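Long-range contact in protein Pcdhgb2 (PDB 5SZR), which is probably a calcium-dependent cell-adhesion protein that may help establish and maintain specific neuronal connections in the brain, here represented by its extracellular cadherin domains 3-6: residues 70-82 and 94-106. Residues are numbered along the deposited sequence; the frame is centred on the assembly and turned at random.
Sequences LDFETAKSYTLNV and CSIQVKILDENDC. With CA (calcium ion), chain K; CA (calcium ion), chain J; CA (calcium ion), chain L.
E73 and D105 grip two calcium ions together at the junction of the third and fourth extracellular cadherin domains. E73 OE1 bridges both metals, 2.4 Å from the calcium ion of chain J (calcium J) and 2.6 Å from that of chain K (calcium K), while OE2 makes its carboxylate bidentate on calcium K. The bend at chi2 (60°) curls the E73 chain back to the ions. D105 splits its oxygens, OD1 to calcium K and OD2 to calcium J; D71 OD1 adds to calcium J, and D102 OD1 and E103 O to calcium K. Shared cations probably offset the repulsion among these carboxylates. D71 OD1 also accepts from E73 N, an Asx turn that ties the two ligands together. Beside the site, D102 CB sits 3.5 Å from the F72 ring centroid, a CH-pi contact over one face; K76 CG lies over the opposite face, off-centre. F72 CG, anti to the backbone N (chi1 178°), brings the ring to D102, and I100 O meets its edge. I100 CD1 reaches the Y78 ring edge, 3.9 Å from Y78 CE2, and also touches L70 CD1. Beyond, strands 77-82 and 94-101 pair antiparallel, L80 packing on I96 and V98. E16 and D138 complete calcium K. The hairpin lies between strands 9-15 and 41-44, its L80 and I96 packing on I64 of strand 63-66, and helix 49-54 adjoining L70 and Y78.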
# COMPACT_ATOMS: atom_id res chain seq x y z
N LEU A 70 31.51 -10.20 50.05
CA LEU A 70 32.62 -9.64 49.30
C LEU A 70 32.12 -9.08 47.97
O LEU A 70 30.96 -9.24 47.59
CB LEU A 70 33.70 -10.70 49.09
CG LEU A 70 34.25 -11.34 50.38
CD1 LEU A 70 35.38 -12.33 50.09
CD2 LEU A 70 34.71 -10.28 51.36
N ASP A 71 33.03 -8.40 47.27
CA ASP A 71 32.73 -7.84 45.95
C ASP A 71 34.03 -7.42 45.28
O ASP A 71 34.63 -6.40 45.64
CB ASP A 71 31.77 -6.65 46.06
CG ASP A 71 31.45 -6.02 44.72
OD1 ASP A 71 31.64 -6.67 43.68
OD2 ASP A 71 30.98 -4.86 44.71
N PHE A 72 34.48 -8.21 44.30
CA PHE A 72 35.73 -7.92 43.60
C PHE A 72 35.70 -6.56 42.93
O PHE A 72 36.73 -5.89 42.82
CB PHE A 72 36.01 -9.02 42.58
CG PHE A 72 37.25 -8.80 41.76
CD1 PHE A 72 38.48 -9.26 42.21
CD2 PHE A 72 37.19 -8.16 40.53
CE1 PHE A 72 39.62 -9.07 41.45
CE2 PHE A 72 38.33 -7.96 39.77
CZ PHE A 72 39.55 -8.42 40.23
N GLU A 73 34.52 -6.12 42.47
CA GLU A 73 34.42 -4.84 41.80
C GLU A 73 34.62 -3.67 42.77
O GLU A 73 34.94 -2.57 42.32
CB GLU A 73 33.06 -4.73 41.10
CG GLU A 73 32.96 -5.50 39.77
CD GLU A 73 33.19 -7.00 39.91
OE1 GLU A 73 32.59 -7.62 40.81
OE2 GLU A 73 33.98 -7.56 39.12
N THR A 74 34.44 -3.89 44.07
CA THR A 74 34.63 -2.87 45.09
C THR A 74 36.02 -2.93 45.73
O THR A 74 36.64 -1.89 45.95
CB THR A 74 33.57 -3.00 46.18
OG1 THR A 74 32.27 -2.94 45.59
CG2 THR A 74 33.70 -1.88 47.20
N ALA A 75 36.52 -4.13 46.02
CA ALA A 75 37.84 -4.27 46.61
C ALA A 75 38.45 -5.58 46.13
O ALA A 75 37.85 -6.64 46.29
CB ALA A 75 37.78 -4.23 48.14
N LYS A 76 39.65 -5.49 45.55
CA LYS A 76 40.35 -6.67 45.05
C LYS A 76 41.26 -7.32 46.08
O LYS A 76 41.70 -8.45 45.87
CB LYS A 76 41.17 -6.31 43.81
CG LYS A 76 40.34 -5.80 42.65
CD LYS A 76 41.22 -5.46 41.46
CE LYS A 76 40.44 -4.71 40.40
NZ LYS A 76 41.36 -4.09 39.40
N SER A 77 41.55 -6.64 47.20
CA SER A 77 42.48 -7.20 48.17
C SER A 77 42.29 -6.53 49.52
O SER A 77 41.81 -5.39 49.60
CB SER A 77 43.94 -7.06 47.71
OG SER A 77 44.30 -5.70 47.60
N TYR A 78 42.67 -7.25 50.57
CA TYR A 78 42.63 -6.74 51.94
C TYR A 78 43.93 -7.06 52.65
O TYR A 78 44.49 -8.16 52.49
CB TYR A 78 41.46 -7.35 52.73
CG TYR A 78 40.09 -7.03 52.19
CD1 TYR A 78 39.42 -5.88 52.57
CD2 TYR A 78 39.45 -7.90 51.31
CE1 TYR A 78 38.15 -5.59 52.07
CE2 TYR A 78 38.19 -7.63 50.81
CZ TYR A 78 37.55 -6.47 51.20
OH TYR A 78 36.29 -6.19 50.71
N THR A 79 44.41 -6.11 53.44
CA THR A 79 45.61 -6.26 54.25
C THR A 79 45.21 -6.31 55.71
O THR A 79 44.64 -5.35 56.24
CB THR A 79 46.59 -5.11 54.00
OG1 THR A 79 47.21 -5.27 52.72
CG2 THR A 79 47.67 -5.09 55.07
N LEU A 80 45.49 -7.44 56.36
CA LEU A 80 45.10 -7.68 57.74
C LEU A 80 46.36 -7.78 58.60
O LEU A 80 47.20 -8.66 58.37
CB LEU A 80 44.26 -8.95 57.87
CG LEU A 80 42.77 -8.90 57.52
CD1 LEU A 80 42.54 -8.65 56.03
CD2 LEU A 80 42.07 -10.18 57.96
N ASN A 81 46.49 -6.88 59.57
CA ASN A 81 47.56 -6.93 60.55
C ASN A 81 46.97 -7.37 61.88
O ASN A 81 46.02 -6.74 62.37
CB ASN A 81 48.25 -5.57 60.68
CG ASN A 81 48.74 -5.04 59.35
OD1 ASN A 81 49.40 -5.75 58.58
ND2 ASN A 81 48.41 -3.79 59.06
N VAL A 82 47.51 -8.44 62.45
CA VAL A 82 47.03 -9.00 63.70
C VAL A 82 48.10 -8.85 64.77
O VAL A 82 49.29 -9.09 64.51
CB VAL A 82 46.62 -10.48 63.54
CG1 VAL A 82 46.25 -11.09 64.89
CG2 VAL A 82 45.45 -10.60 62.58
N CYS A 94 51.68 -10.15 62.96
CA CYS A 94 51.80 -10.81 61.67
C CYS A 94 50.77 -10.18 60.73
O CYS A 94 49.81 -9.55 61.16
CB CYS A 94 51.59 -12.32 61.77
SG CYS A 94 49.86 -12.82 61.92
N SER A 95 50.99 -10.37 59.43
CA SER A 95 50.12 -9.81 58.41
C SER A 95 49.55 -10.92 57.53
O SER A 95 50.18 -11.95 57.31
CB SER A 95 50.86 -8.79 57.53
OG SER A 95 51.06 -7.58 58.23
N ILE A 96 48.33 -10.69 57.05
CA ILE A 96 47.61 -11.64 56.21
C ILE A 96 47.08 -10.87 55.01
O ILE A 96 46.17 -10.04 55.15
CB ILE A 96 46.46 -12.32 56.97
CG1 ILE A 96 47.01 -13.07 58.18
CG2 ILE A 96 45.70 -13.26 56.04
CD1 ILE A 96 46.03 -13.22 59.28
N GLN A 97 47.66 -11.13 53.84
CA GLN A 97 47.26 -10.45 52.61
C GLN A 97 46.20 -11.29 51.92
O GLN A 97 46.49 -12.39 51.44
CB GLN A 97 48.48 -10.21 51.72
CG GLN A 97 49.45 -9.22 52.32
CD GLN A 97 50.63 -8.95 51.43
OE1 GLN A 97 50.47 -8.56 50.27
NE2 GLN A 97 51.83 -9.15 51.97
N VAL A 98 44.98 -10.77 51.88
CA VAL A 98 43.83 -11.50 51.36
C VAL A 98 43.58 -11.04 49.93
O VAL A 98 43.27 -9.87 49.69
CB VAL A 98 42.58 -11.28 52.23
CG1 VAL A 98 41.38 -11.99 51.63
CG2 VAL A 98 42.84 -11.77 53.65
N LYS A 99 43.71 -11.97 48.99
CA LYS A 99 43.48 -11.70 47.58
C LYS A 99 42.07 -12.15 47.22
O LYS A 99 41.63 -13.24 47.62
CB LYS A 99 44.52 -12.42 46.72
CG LYS A 99 44.24 -12.39 45.24
CD LYS A 99 45.33 -13.11 44.47
CE LYS A 99 45.00 -13.17 42.98
NZ LYS A 99 46.05 -13.88 42.20
N ILE A 100 41.34 -11.31 46.49
CA ILE A 100 39.98 -11.61 46.07
C ILE A 100 40.01 -12.04 44.62
O ILE A 100 40.76 -11.49 43.80
CB ILE A 100 39.06 -10.39 46.28
CG1 ILE A 100 39.16 -9.88 47.71
CG2 ILE A 100 37.61 -10.75 45.95
CD1 ILE A 100 38.86 -10.93 48.76
N LEU A 101 39.21 -13.05 44.29
CA LEU A 101 39.12 -13.58 42.94
C LEU A 101 37.85 -13.08 42.26
O LEU A 101 36.78 -13.05 42.87
CB LEU A 101 39.16 -15.11 42.94
CG LEU A 101 40.50 -15.69 43.40
CD1 LEU A 101 40.44 -17.21 43.44
CD2 LEU A 101 41.61 -15.21 42.48
N ASP A 102 37.99 -12.70 40.99
CA ASP A 102 36.86 -12.17 40.24
C ASP A 102 35.96 -13.30 39.76
O ASP A 102 36.43 -14.27 39.15
CB ASP A 102 37.36 -11.36 39.04
CG ASP A 102 36.26 -11.05 38.04
OD1 ASP A 102 35.16 -10.66 38.48
OD2 ASP A 102 36.50 -11.21 36.83
N GLU A 103 34.67 -13.18 40.05
CA GLU A 103 33.64 -14.06 39.51
C GLU A 103 32.78 -13.28 38.53
O GLU A 103 32.69 -12.05 38.58
CB GLU A 103 32.76 -14.64 40.62
CG GLU A 103 33.51 -15.42 41.69
CD GLU A 103 34.07 -16.74 41.18
OE1 GLU A 103 35.23 -17.08 41.54
OE2 GLU A 103 33.36 -17.42 40.41
N ASN A 104 32.14 -14.03 37.63
CA ASN A 104 31.25 -13.45 36.62
C ASN A 104 29.90 -13.19 37.26
O ASN A 104 29.00 -14.02 37.22
CB ASN A 104 31.14 -14.38 35.42
CG ASN A 104 30.43 -13.75 34.25
OD1 ASN A 104 30.17 -12.54 34.23
ND2 ASN A 104 30.11 -14.56 33.25
N ASP A 105 29.76 -12.01 37.88
CA ASP A 105 28.50 -11.64 38.52
C ASP A 105 27.96 -10.30 38.04
O ASP A 105 27.03 -9.77 38.65
CB ASP A 105 28.64 -11.64 40.04
CG ASP A 105 29.71 -10.68 40.54
OD1 ASP A 105 30.55 -10.24 39.74
OD2 ASP A 105 29.70 -10.37 41.75
N CYS A 106 28.51 -9.74 36.96
CA CYS A 106 28.04 -8.48 36.39
C CYS A 106 27.57 -8.72 34.97
O CYS A 106 28.35 -9.20 34.13
CB CYS A 106 29.13 -7.40 36.43
SG CYS A 106 29.50 -6.78 38.09
CA CA K . 32.87 -9.73 39.38
CA CA J . 30.91 -8.42 42.27
CA CA L . 30.30 -10.29 33.12
O HOH W 1 29.00 -6.62 41.49
O HOH W 2 29.53 -8.93 44.06